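Local atomic coordinates of putative sugar isomerase (PDB entry 3LMZ), a protein that probably acts on sugars as an isomerase, folded as a barrel of the xylose isomerase-like TIM-barrel family. Residues 129-134 with 139-144; 110-115 with 144-149; 76-81 with 185-190; 149-152 with 157-160. All coordinates share one frame; numbering follows the deposited sequence.

Interaction 1: residues 129-134 with 139-144; sequences YAIHLH and KTYPDA
His134 and Leu133 run beside Tyr141 and Pro142 where the chain, just off the end of strand 129-132, folds back through the loop 139-144, the two touching parts pointing 103° apart. One carbonyl does most of the backbone work: Tyr141 O accepts the N-H of His134 at 2.9 Å from its N, and Leu133 CA comes within 3.2 Å of the same oxygen in a CA-H...O contact. The Tyr141 ring lies between two methyl groups. Ile131 CG2, set anti to its own backbone N (CG1 at chi1 -63°), stands over the middle of one face, 3.5 Å from Tyr141 CD2, as a CH-pi contact. Thr140 CG2 covers the opposite face, nearer the rim. The Tyr141 hydroxyl reaches past both segments to Pro110 O, and an alanine here would probably leave that carbonyl without its partner and the Ile131 methyl without the ring it rests on. Leu133 CD2 packs 4.0 Å from Ala144 CB, at the start of the next helix. The imidazole of His134 has His132 O over its centre, while at its edge a water links His134 ND1, at 2.6 Å, to Thr140 O. His134 NE2 bonds a citric acid molecule, probably from the crystallisation liquor; both ring nitrogens are thus engaged, consistent with a pocket for small oxygen-rich molecules.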
loop_
_atom_site.group_PDB
_atom_site.type_symbol
_atom_site.label_atom_id
_atom_site.label_comp_id
_atom_site.label_asym_id
_atom_site.label_seq_id
_atom_site.Cartn_x
_atom_site.Cartn_y
_atom_site.Cartn_z
ATOM N N TYR A 129 -30.516 5.780 -2.580
ATOM C CA TYR A 129 -30.003 6.533 -3.687
ATOM C C TYR A 129 -28.981 7.543 -3.156
ATOM O O TYR A 129 -29.316 8.397 -2.336
ATOM C CB TYR A 129 -31.138 7.280 -4.392
ATOM C CG TYR A 129 -30.773 7.911 -5.703
ATOM C CD1 TYR A 129 -30.091 9.124 -5.731
ATOM C CD2 TYR A 129 -31.133 7.365 -6.927
ATOM C CE1 TYR A 129 -29.759 9.733 -6.928
ATOM C CE2 TYR A 129 -30.809 7.959 -8.116
ATOM C CZ TYR A 129 -30.167 9.164 -8.117
ATOM O OH TYR A 129 -29.851 9.758 -9.315
ATOM N N ALA A 130 -27.729 7.407 -3.592
ATOM C CA ALA A 130 -26.606 8.179 -3.081
ATOM C C ALA A 130 -26.103 9.100 -4.193
ATOM O O ALA A 130 -25.588 8.617 -5.178
ATOM C CB ALA A 130 -25.469 7.252 -2.618
ATOM N N ILE A 131 -26.269 10.404 -4.014
ATOM C CA ILE A 131 -25.861 11.418 -5.006
ATOM C C ILE A 131 -24.333 11.653 -4.879
ATOM O O ILE A 131 -23.819 11.985 -3.787
ATOM C CB ILE A 131 -26.603 12.756 -4.810
ATOM C CG1 ILE A 131 -28.106 12.573 -5.024
ATOM C CG2 ILE A 131 -26.010 13.813 -5.763
ATOM C CD1 ILE A 131 -28.970 13.653 -4.500
ATOM N N HIS A 132 -23.611 11.492 -6.000
ATOM C CA HIS A 132 -22.140 11.696 -5.989
ATOM C C HIS A 132 -21.787 13.176 -6.105
ATOM O O HIS A 132 -21.876 13.740 -7.182
ATOM C CB HIS A 132 -21.423 10.882 -7.089
ATOM C CG HIS A 132 -19.940 10.882 -6.918
ATOM N ND1 HIS A 132 -19.044 10.738 -7.951
ATOM C CD2 HIS A 132 -19.184 11.035 -5.800
ATOM C CE1 HIS A 132 -17.808 10.804 -7.482
ATOM N NE2 HIS A 132 -17.853 10.989 -6.177
ATOM N N LEU A 133 -21.276 13.726 -5.007
ATOM C CA LEU A 133 -20.823 15.128 -4.990
ATOM C C LEU A 133 -19.503 15.220 -5.730
ATOM O O LEU A 133 -18.741 14.280 -5.772
ATOM C CB LEU A 133 -20.771 15.657 -3.567
ATOM C CG LEU A 133 -19.691 15.073 -2.649
ATOM C CD1 LEU A 133 -18.353 15.869 -2.751
ATOM C CD2 LEU A 133 -20.101 14.941 -1.144
ATOM N N HIS A 134 -19.244 16.403 -6.312
ATOM C CA HIS A 134 -18.277 16.543 -7.402
ATOM C C HIS A 134 -17.208 17.598 -7.269
ATOM O O HIS A 134 -16.337 17.649 -8.143
ATOM C CB HIS A 134 -19.013 16.758 -8.712
ATOM C CG HIS A 134 -19.584 15.501 -9.266
ATOM N ND1 HIS A 134 -20.827 15.448 -9.846
ATOM C CD2 HIS A 134 -19.059 14.250 -9.359
ATOM C CE1 HIS A 134 -21.062 14.201 -10.239
ATOM N NE2 HIS A 134 -19.998 13.460 -9.978
ATOM N N LYS A 139 -20.907 22.553 -11.143
ATOM C CA LYS A 139 -21.895 23.453 -10.545
ATOM C C LYS A 139 -22.911 22.765 -9.648
ATOM O O LYS A 139 -23.388 23.349 -8.656
ATOM C CB LYS A 139 -22.648 24.279 -11.626
ATOM C CG LYS A 139 -21.848 25.484 -12.143
ATOM N N THR A 140 -23.273 21.544 -10.018
ATOM C CA THR A 140 -24.299 20.812 -9.325
ATOM C C THR A 140 -23.651 19.831 -8.356
ATOM O O THR A 140 -22.724 19.126 -8.709
ATOM C CB THR A 140 -25.145 20.037 -10.310
ATOM O OG1 THR A 140 -25.636 20.954 -11.316
ATOM C CG2 THR A 140 -26.321 19.377 -9.590
ATOM N N TYR A 141 -24.143 19.847 -7.126
ATOM C CA TYR A 141 -23.629 19.022 -6.035
ATOM C C TYR A 141 -22.144 19.176 -5.806
ATOM O O TYR A 141 -21.412 18.188 -5.796
ATOM C CB TYR A 141 -23.958 17.533 -6.226
ATOM C CG TYR A 141 -25.393 17.256 -6.585
ATOM C CD1 TYR A 141 -26.410 17.573 -5.718
ATOM C CD2 TYR A 141 -25.718 16.657 -7.810
ATOM C CE1 TYR A 141 -27.760 17.358 -6.072
ATOM C CE2 TYR A 141 -27.038 16.408 -8.178
ATOM C CZ TYR A 141 -28.049 16.753 -7.304
ATOM O OH TYR A 141 -29.376 16.525 -7.702
ATOM N N PRO A 142 -21.687 20.425 -5.598
ATOM C CA PRO A 142 -20.258 20.571 -5.373
ATOM C C PRO A 142 -19.746 19.934 -4.108
ATOM O O PRO A 142 -18.573 19.494 -4.070
ATOM C CB PRO A 142 -20.044 22.098 -5.297
ATOM C CG PRO A 142 -21.361 22.666 -4.995
ATOM C CD PRO A 142 -22.412 21.698 -5.527
ATOM N N ASP A 143 -20.593 19.879 -3.065
ATOM C CA ASP A 143 -20.141 19.392 -1.767
ATOM C C ASP A 143 -21.257 18.710 -0.935
ATOM O O ASP A 143 -22.434 18.669 -1.327
ATOM C CB ASP A 143 -19.421 20.504 -0.979
ATOM C CG ASP A 143 -20.364 21.641 -0.515
ATOM O OD1 ASP A 143 -21.608 21.525 -0.624
ATOM O OD2 ASP A 143 -19.809 22.695 -0.061
ATOM N N ALA A 144 -20.910 18.228 0.246
ATOM C CA ALA A 144 -21.831 17.445 1.045
ATOM C C ALA A 144 -22.988 18.344 1.511
ATOM O O ALA A 144 -24.143 17.913 1.488
ATOM C CB ALA A 144 -21.098 16.870 2.233
HETATM O O HOH W 1 -22.826 17.077 -10.409
#

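Interaction 2: residues 110-115 with 144-149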
loop_
_atom_site.group_PDB
_atom_site.type_symbol
_atom_site.label_atom_id
_atom_site.label_comp_id
_atom_site.label_asym_id
_atom_site.label_seq_id
_atom_site.Cartn_x
_atom_site.Cartn_y
_atom_site.Cartn_z
ATOM N N PRO A 110 -28.471 12.996 -10.464
ATOM C CA PRO A 110 -29.724 13.489 -11.128
ATOM C C PRO A 110 -29.721 15.004 -11.225
ATOM O O PRO A 110 -29.341 15.686 -10.242
ATOM C CB PRO A 110 -30.797 13.025 -10.181
ATOM C CG PRO A 110 -30.147 13.047 -8.832
ATOM C CD PRO A 110 -28.654 12.859 -9.015
ATOM N N ASN A 111 -30.241 15.537 -12.322
ATOM C CA ASN A 111 -30.444 16.982 -12.409
ATOM C C ASN A 111 -31.298 17.406 -11.185
ATOM O O ASN A 111 -32.199 16.672 -10.722
ATOM C CB ASN A 111 -31.235 17.350 -13.688
ATOM C CG ASN A 111 -30.442 17.152 -14.971
ATOM O OD1 ASN A 111 -29.382 16.555 -14.972
ATOM N ND2 ASN A 111 -30.973 17.667 -16.081
ATOM N N TYR A 112 -31.033 18.584 -10.643
ATOM C CA TYR A 112 -31.777 19.041 -9.436
ATOM C C TYR A 112 -33.284 18.934 -9.605
ATOM O O TYR A 112 -33.977 18.553 -8.692
ATOM C CB TYR A 112 -31.478 20.534 -9.130
ATOM C CG TYR A 112 -30.129 20.831 -8.508
ATOM C CD1 TYR A 112 -29.682 20.197 -7.379
ATOM C CD2 TYR A 112 -29.341 21.873 -8.999
ATOM C CE1 TYR A 112 -28.453 20.467 -6.840
ATOM C CE2 TYR A 112 -28.100 22.185 -8.424
ATOM C CZ TYR A 112 -27.660 21.467 -7.342
ATOM O OH TYR A 112 -26.440 21.703 -6.709
ATOM N N GLU A 113 -33.776 19.314 -10.768
ATOM C CA GLU A 113 -35.231 19.343 -10.980
ATOM C C GLU A 113 -35.859 17.975 -10.974
ATOM O O GLU A 113 -37.089 17.847 -10.953
ATOM C CB GLU A 113 -35.595 20.110 -12.272
ATOM C CG GLU A 113 -35.255 19.473 -13.589
ATOM C CD GLU A 113 -33.801 19.668 -14.065
ATOM O OE1 GLU A 113 -32.958 20.304 -13.352
ATOM O OE2 GLU A 113 -33.513 19.174 -15.212
ATOM N N LEU A 114 -35.037 16.946 -11.077
ATOM C CA LEU A 114 -35.475 15.561 -11.049
ATOM C C LEU A 114 -35.483 14.903 -9.689
ATOM O O LEU A 114 -35.901 13.735 -9.572
ATOM C CB LEU A 114 -34.672 14.702 -12.033
ATOM C CG LEU A 114 -34.771 15.098 -13.502
ATOM C CD1 LEU A 114 -33.764 14.327 -14.355
ATOM C CD2 LEU A 114 -36.220 14.932 -14.013
ATOM N N LEU A 115 -35.068 15.618 -8.641
ATOM C CA LEU A 115 -35.100 15.065 -7.299
ATOM C C LEU A 115 -36.488 14.589 -6.835
ATOM O O LEU A 115 -36.624 13.516 -6.232
ATOM C CB LEU A 115 -34.485 16.042 -6.314
ATOM C CG LEU A 115 -32.937 16.105 -6.413
ATOM C CD1 LEU A 115 -32.433 17.303 -5.634
ATOM C CD2 LEU A 115 -32.249 14.852 -5.990
ATOM N N ALA A 144 -20.910 18.228 0.246
ATOM C CA ALA A 144 -21.831 17.445 1.045
ATOM C C ALA A 144 -22.988 18.344 1.511
ATOM O O ALA A 144 -24.143 17.913 1.488
ATOM C CB ALA A 144 -21.098 16.870 2.233
ATOM N N THR A 145 -22.704 19.606 1.860
ATOM C CA THR A 145 -23.756 20.521 2.314
ATOM C C THR A 145 -24.784 20.744 1.248
ATOM O O THR A 145 -25.987 20.784 1.525
ATOM C CB THR A 145 -23.167 21.866 2.729
ATOM O OG1 THR A 145 -22.241 21.635 3.795
ATOM C CG2 THR A 145 -24.302 22.876 3.123
ATOM N N ASP A 146 -24.336 20.852 -0.004
ATOM C CA ASP A 146 -25.290 21.060 -1.095
ATOM C C ASP A 146 -26.201 19.849 -1.286
ATOM O O ASP A 146 -27.392 20.017 -1.525
ATOM C CB ASP A 146 -24.584 21.336 -2.406
ATOM C CG ASP A 146 -25.554 21.732 -3.495
ATOM O OD1 ASP A 146 -26.111 22.858 -3.391
ATOM O OD2 ASP A 146 -25.803 20.937 -4.426
ATOM N N VAL A 147 -25.694 18.650 -1.117
ATOM C CA VAL A 147 -26.530 17.476 -1.235
ATOM C C VAL A 147 -27.477 17.419 -0.085
ATOM O O VAL A 147 -28.685 17.191 -0.301
ATOM C CB VAL A 147 -25.735 16.166 -1.314
ATOM C CG1 VAL A 147 -26.698 14.960 -1.365
ATOM C CG2 VAL A 147 -24.840 16.167 -2.531
ATOM N N TRP A 148 -26.999 17.748 1.111
ATOM C CA TRP A 148 -27.831 17.801 2.288
ATOM C C TRP A 148 -29.008 18.743 2.103
ATOM O O TRP A 148 -30.151 18.369 2.344
ATOM C CB TRP A 148 -27.026 18.197 3.513
ATOM C CG TRP A 148 -27.802 18.250 4.813
ATOM C CD1 TRP A 148 -28.293 19.373 5.462
ATOM C CD2 TRP A 148 -28.199 17.128 5.603
ATOM N NE1 TRP A 148 -28.934 18.991 6.630
ATOM C CE2 TRP A 148 -28.890 17.625 6.741
ATOM C CE3 TRP A 148 -27.983 15.749 5.496
ATOM C CZ2 TRP A 148 -29.349 16.776 7.766
ATOM C CZ3 TRP A 148 -28.432 14.923 6.514
ATOM C CH2 TRP A 148 -29.114 15.426 7.618
ATOM N N VAL A 149 -28.716 19.979 1.694
ATOM C CA VAL A 149 -29.770 20.990 1.585
ATOM C C VAL A 149 -30.832 20.576 0.561
ATOM O O VAL A 149 -32.025 20.879 0.727
ATOM C CB VAL A 149 -29.173 22.410 1.248
ATOM C CG1 VAL A 149 -28.040 22.753 2.204
ATOM C CG2 VAL A 149 -28.709 22.481 -0.194
#
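Tyr112 presents the edge of its ring to Asp146, whose OD2 lies in the ring plane beyond the hydroxyl; the carboxylate is turned 67° from the ring. Elsewhere round the phenol, the imidazole of His150 stacks on it, and Tyr141 meets it edge-to-face. The two side chains come from opposite directions and touch through their polar ends. Tyr112 OH donates to Asp146 OD2 across a very short 2.5 Å. Two torsions prepare this meeting: Tyr112 CG stands anti to the carbonyl carbon, beside the backbone N, and Asp146 swings CG anti to the backbone N (chi1 -172°). In barrel terms, the loop that follows strand 105-110 is joined to the helix 144-151, which belongs to the next beta-alpha unit round the barrel. The backbone N of Tyr141 bonds Tyr112 OH and, weakly, Asp146 OD2, so hydroxyl and carboxylate close round one N-H. Asp146 sits in the first turn of its helix, where its own N-H is taken by Asp143 OD1 and where the helix end probably favours the negative carboxylate. A phenylalanine in place of Tyr112 would probably leave Asp146 OD2 without this donor and its carboxylate freer to turn. Within the loop, Asn111 ND2 bonds Glu113 OE2 at 3.1 Å, meeting the syn side of that oxygen but 32° out of the carboxylate plane.

Interaction 3: residues 76-81 with 185-190; sequences TGYAVG and VFDMHI
Tyr78 and Asp187 meet through a single strong hydrogen bond: Tyr78 OH donates to Asp187 OD1 at 2.6 Å, using the syn lone pair of that oxygen. Ser229 OG also bonds Tyr78 OH, so the hydroxyl is gripped by two partners. The carboxylate oxygen lies at the edge of the phenol and in its plane, 3.3 Å from Tyr78 CE2, and ring and carboxylate planes are turned 43° apart. Asp187 OD2 is left farther off, 3.5 Å from Tyr78 OH. Tyr78 extends from its strand with CG between the backbone N and the carbonyl carbon (chi1 79°), while Asp187 holds its carboxylate anti to the backbone N. In the next shell Tyr46 and Cys48 touch the Tyr78 side chain, Met227 touches both residues, and Cys161 lies against Asp187. Neither strand pairs with the other in the sheet: strands 105-110, 128-132 and 158-163 come between them, and the centre of the contact is about 4 Å from the centre of the chain. Both side chains therefore point into the interior and span it, a polar link between facing strands across the interior of the TIM barrel.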
loop_
_atom_site.group_PDB
_atom_site.type_symbol
_atom_site.label_atom_id
_atom_site.label_comp_id
_atom_site.label_asym_id
_atom_site.label_seq_id
_atom_site.Cartn_x
_atom_site.Cartn_y
_atom_site.Cartn_z
ATOM N N THR A 76 -18.374 -9.099 -4.623
ATOM C CA THR A 76 -19.799 -8.758 -4.651
ATOM C C THR A 76 -19.971 -7.369 -5.283
ATOM O O THR A 76 -19.366 -6.371 -4.813
ATOM C CB THR A 76 -20.390 -8.732 -3.210
ATOM O OG1 THR A 76 -20.289 -10.057 -2.643
ATOM C CG2 THR A 76 -21.858 -8.274 -3.253
ATOM N N GLY A 77 -20.816 -7.303 -6.317
ATOM C CA GLY A 77 -21.239 -6.046 -6.854
ATOM C C GLY A 77 -22.311 -5.478 -5.939
ATOM O O GLY A 77 -23.438 -5.972 -5.915
ATOM N N TYR A 78 -21.983 -4.419 -5.189
ATOM C CA TYR A 78 -22.814 -3.969 -4.070
ATOM C C TYR A 78 -23.791 -2.832 -4.372
ATOM O O TYR A 78 -24.727 -2.572 -3.563
ATOM C CB TYR A 78 -21.959 -3.613 -2.849
ATOM C CG TYR A 78 -21.307 -2.260 -2.941
ATOM C CD1 TYR A 78 -20.050 -2.078 -3.515
ATOM C CD2 TYR A 78 -21.942 -1.141 -2.433
ATOM C CE1 TYR A 78 -19.465 -0.777 -3.601
ATOM C CE2 TYR A 78 -21.372 0.134 -2.515
ATOM C CZ TYR A 78 -20.106 0.307 -3.083
ATOM O OH TYR A 78 -19.530 1.560 -3.205
ATOM N N ALA A 79 -23.530 -2.131 -5.467
ATOM C CA ALA A 79 -24.341 -1.011 -5.905
ATOM C C ALA A 79 -24.029 -0.808 -7.384
ATOM O O ALA A 79 -23.109 -1.414 -7.935
ATOM C CB ALA A 79 -23.987 0.234 -5.083
ATOM N N VAL A 80 -24.848 0.049 -7.980
ATOM C CA VAL A 80 -24.599 0.494 -9.366
ATOM C C VAL A 80 -24.350 2.006 -9.423
ATOM O O VAL A 80 -25.036 2.775 -8.685
ATOM C CB VAL A 80 -25.765 0.136 -10.349
ATOM C CG1 VAL A 80 -25.880 -1.423 -10.556
ATOM C CG2 VAL A 80 -27.126 0.711 -9.896
ATOM N N GLY A 81 -23.381 2.398 -10.264
ATOM C CA GLY A 81 -23.126 3.816 -10.551
ATOM C C GLY A 81 -21.750 4.267 -10.167
ATOM O O GLY A 81 -20.917 3.450 -9.818
ATOM N N VAL A 185 -25.621 9.615 4.573
ATOM C CA VAL A 185 -24.433 9.166 3.833
ATOM C C VAL A 185 -24.595 7.655 3.587
ATOM O O VAL A 185 -24.540 6.831 4.531
ATOM C CB VAL A 185 -23.120 9.442 4.594
ATOM C CG1 VAL A 185 -21.899 8.852 3.866
ATOM C CG2 VAL A 185 -22.943 10.982 4.836
ATOM N N PHE A 186 -24.819 7.291 2.316
ATOM C CA PHE A 186 -25.135 5.903 1.979
ATOM C C PHE A 186 -24.017 5.192 1.256
ATOM O O PHE A 186 -24.084 3.987 1.024
ATOM C CB PHE A 186 -26.491 5.830 1.230
ATOM C CG PHE A 186 -27.650 6.349 2.056
ATOM C CD1 PHE A 186 -27.797 5.995 3.402
ATOM C CD2 PHE A 186 -28.557 7.250 1.520
ATOM C CE1 PHE A 186 -28.842 6.478 4.163
ATOM C CE2 PHE A 186 -29.571 7.740 2.291
ATOM C CZ PHE A 186 -29.709 7.354 3.602
ATOM N N ASP A 187 -23.028 5.964 0.836
ATOM C CA ASP A 187 -21.840 5.421 0.152
ATOM C C ASP A 187 -20.727 6.428 0.340
ATOM O O ASP A 187 -20.955 7.587 0.732
ATOM C CB ASP A 187 -22.128 5.198 -1.333
ATOM C CG ASP A 187 -21.056 4.407 -2.066
ATOM O OD1 ASP A 187 -20.814 3.273 -1.645
ATOM O OD2 ASP A 187 -20.649 4.879 -3.115
HETATM N N MSE A 188 -19.490 6.005 0.070
HETATM C CA MSE A 188 -18.374 6.907 0.235
HETATM C C MSE A 188 -17.329 6.529 -0.812
HETATM O O MSE A 188 -17.050 5.347 -0.997
HETATM C CB MSE A 188 -17.733 6.732 1.603
HETATM C CG MSE A 188 -16.765 7.824 1.992
HETATM SE SE MSE A 188 -15.962 7.494 3.753
HETATM C CE MSE A 188 -17.773 7.486 4.683
ATOM N N HIS A 189 -16.752 7.562 -1.440
ATOM C CA HIS A 189 -15.522 7.403 -2.231
ATOM C C HIS A 189 -14.380 7.922 -1.373
ATOM O O HIS A 189 -14.324 9.130 -1.020
ATOM C CB HIS A 189 -15.634 8.151 -3.572
ATOM C CG HIS A 189 -16.579 7.505 -4.536
ATOM N ND1 HIS A 189 -16.754 7.943 -5.832
ATOM C CD2 HIS A 189 -17.335 6.387 -4.409
ATOM C CE1 HIS A 189 -17.616 7.138 -6.446
ATOM N NE2 HIS A 189 -17.981 6.183 -5.611
ATOM N N ILE A 190 -13.407 7.035 -1.153
ATOM C CA ILE A 190 -12.135 7.373 -0.507
ATOM C C ILE A 190 -11.127 7.647 -1.593
ATOM O O ILE A 190 -11.157 7.013 -2.659
ATOM C CB ILE A 190 -11.660 6.308 0.515
ATOM C CG1 ILE A 190 -11.576 4.915 -0.107
ATOM C CG2 ILE A 190 -12.625 6.283 1.735
ATOM C CD1 ILE A 190 -10.819 3.949 0.746
#

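Interaction 4: residues 149-152 with 157-160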
loop_
_atom_site.group_PDB
_atom_site.type_symbol
_atom_site.label_atom_id
_atom_site.label_comp_id
_atom_site.label_asym_id
_atom_site.label_seq_id
_atom_site.Cartn_x
_atom_site.Cartn_y
_atom_site.Cartn_z
ATOM N N VAL A 149 -28.716 19.979 1.694
ATOM C CA VAL A 149 -29.770 20.990 1.585
ATOM C C VAL A 149 -30.832 20.576 0.561
ATOM O O VAL A 149 -32.025 20.879 0.727
ATOM C CB VAL A 149 -29.173 22.410 1.248
ATOM C CG1 VAL A 149 -28.040 22.753 2.204
ATOM C CG2 VAL A 149 -28.709 22.481 -0.194
ATOM N N HIS A 150 -30.418 19.873 -0.491
ATOM C CA HIS A 150 -31.361 19.414 -1.555
ATOM C C HIS A 150 -32.113 18.126 -1.221
ATOM O O HIS A 150 -33.070 17.779 -1.914
ATOM C CB HIS A 150 -30.621 19.279 -2.883
ATOM C CG HIS A 150 -30.351 20.592 -3.535
ATOM N ND1 HIS A 150 -29.213 21.331 -3.308
ATOM C CD2 HIS A 150 -31.133 21.337 -4.349
ATOM C CE1 HIS A 150 -29.290 22.464 -3.987
ATOM N NE2 HIS A 150 -30.433 22.479 -4.642
ATOM N N THR A 151 -31.683 17.406 -0.188
ATOM C CA THR A 151 -32.288 16.140 0.172
ATOM C C THR A 151 -32.940 16.051 1.584
ATOM O O THR A 151 -33.715 15.113 1.825
ATOM C CB THR A 151 -31.320 14.976 0.039
ATOM O OG1 THR A 151 -30.224 15.132 0.947
ATOM C CG2 THR A 151 -30.811 14.844 -1.396
ATOM N N LYS A 152 -32.623 16.976 2.499
ATOM C CA LYS A 152 -32.994 16.808 3.892
ATOM C C LYS A 152 -34.524 16.769 4.085
ATOM O O LYS A 152 -35.013 16.161 5.057
ATOM C CB LYS A 152 -32.369 17.910 4.727
ATOM C CG LYS A 152 -32.749 19.308 4.300
ATOM C CD LYS A 152 -32.236 20.431 5.241
ATOM C CE LYS A 152 -33.328 20.888 6.235
ATOM N NZ LYS A 152 -34.544 21.546 5.579
ATOM N N ARG A 157 -34.444 7.815 2.187
ATOM C CA ARG A 157 -33.596 6.962 1.383
ATOM C C ARG A 157 -32.736 7.662 0.308
ATOM O O ARG A 157 -31.969 7.015 -0.375
ATOM C CB ARG A 157 -34.445 5.847 0.781
ATOM C CG ARG A 157 -34.972 4.835 1.791
ATOM C CD ARG A 157 -36.082 3.994 1.229
ATOM N NE ARG A 157 -37.288 4.796 0.997
ATOM C CZ ARG A 157 -38.495 4.307 0.769
ATOM N NH1 ARG A 157 -38.729 2.992 0.749
ATOM N NH2 ARG A 157 -39.537 5.137 0.615
ATOM N N ILE A 158 -32.884 8.987 0.187
ATOM C CA ILE A 158 -32.092 9.794 -0.694
ATOM C C ILE A 158 -31.014 10.516 0.111
ATOM O O ILE A 158 -31.270 11.181 1.087
ATOM C CB ILE A 158 -32.908 10.824 -1.449
ATOM C CG1 ILE A 158 -34.081 10.185 -2.195
ATOM C CG2 ILE A 158 -31.980 11.541 -2.404
ATOM C CD1 ILE A 158 -35.073 11.194 -2.848
ATOM N N GLY A 159 -29.764 10.311 -0.286
ATOM C CA GLY A 159 -28.635 10.971 0.367
ATOM C C GLY A 159 -27.472 11.189 -0.585
ATOM O O GLY A 159 -27.653 11.429 -1.765
HETATM N N MSE A 160 -26.292 10.996 -0.027
HETATM C CA MSE A 160 -25.023 11.275 -0.703
HETATM C C MSE A 160 -24.085 10.085 -0.709
HETATM O O MSE A 160 -24.113 9.215 0.167
HETATM C CB MSE A 160 -24.284 12.485 -0.072
HETATM C CG MSE A 160 -23.685 12.236 1.317
HETATM SE SE MSE A 160 -22.981 13.865 2.035
HETATM C CE MSE A 160 -24.657 14.680 2.461
#
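Thr151 and Ile158 make the apolar part of the contact, methyl to methyl: Thr151 CG2 lies 3.6 Å from Ile158 CG2. Ile158 turns that branch anti to its backbone N, with CG1 beside the N (chi1 -54°), and Thr151 CB also approaches Ile158 O at 3.9 Å. The hydrophobic patch continues outside the two segments, with Ile131 against Thr151 and Val118 against Ile158. As for polar groups, the two segments share no hydrogen bond. Thr151 OG1 bonds back to Val147 O in its own helix, which keeps the hydroxyl occupied and fixes which way the methyl faces; Thr151 OG1 stays 4.1 Å from Ile158 O. Ile158 O in turn accepts from Arg184 NH1. At Gly159 the approach is looser, Thr151 OG1 lying 4.5 Å from Gly159 CA, although Thr151 and Gly159 are the nearest CA pair. A side chain at Gly159 would point away from the helix. The strand itself is tied into the sheet by backbone bonds from Gly159 N to Tyr129 O and from Ile131 N to Gly159 O. Salt bridges stay at the margin, where Arg157 pairs with Asp126 and Asp155. Here the C-terminal part of helix 144-151 is laid on the start of strand 158-163, closing the beta-alpha-beta crossover from strand 128-132, the unit from which a TIM barrel is built.

How the interactions relate
From the N terminus, strand 76-85 opens interaction 3, which closes only at strand 185-193 and so encloses the other three. Interaction 2 starts next, after strand 105-110, and closes on helix 144-151; interaction 1, from strand 128-132 to the loop before that helix, is nested inside it and shares Ala144. Interaction 4 begins at Val149, where interaction 2 ends, and shuts a short loop to strand 158-163. None of them cross. Interactions 1, 2 and 4 cluster on one side of the barrel, joining two successive beta-alpha units and the following strand, while interaction 3 spans the interior and touches interaction 4 through neighbouring strands 158-163 and 185-193, and interaction 1 by side-chain packing.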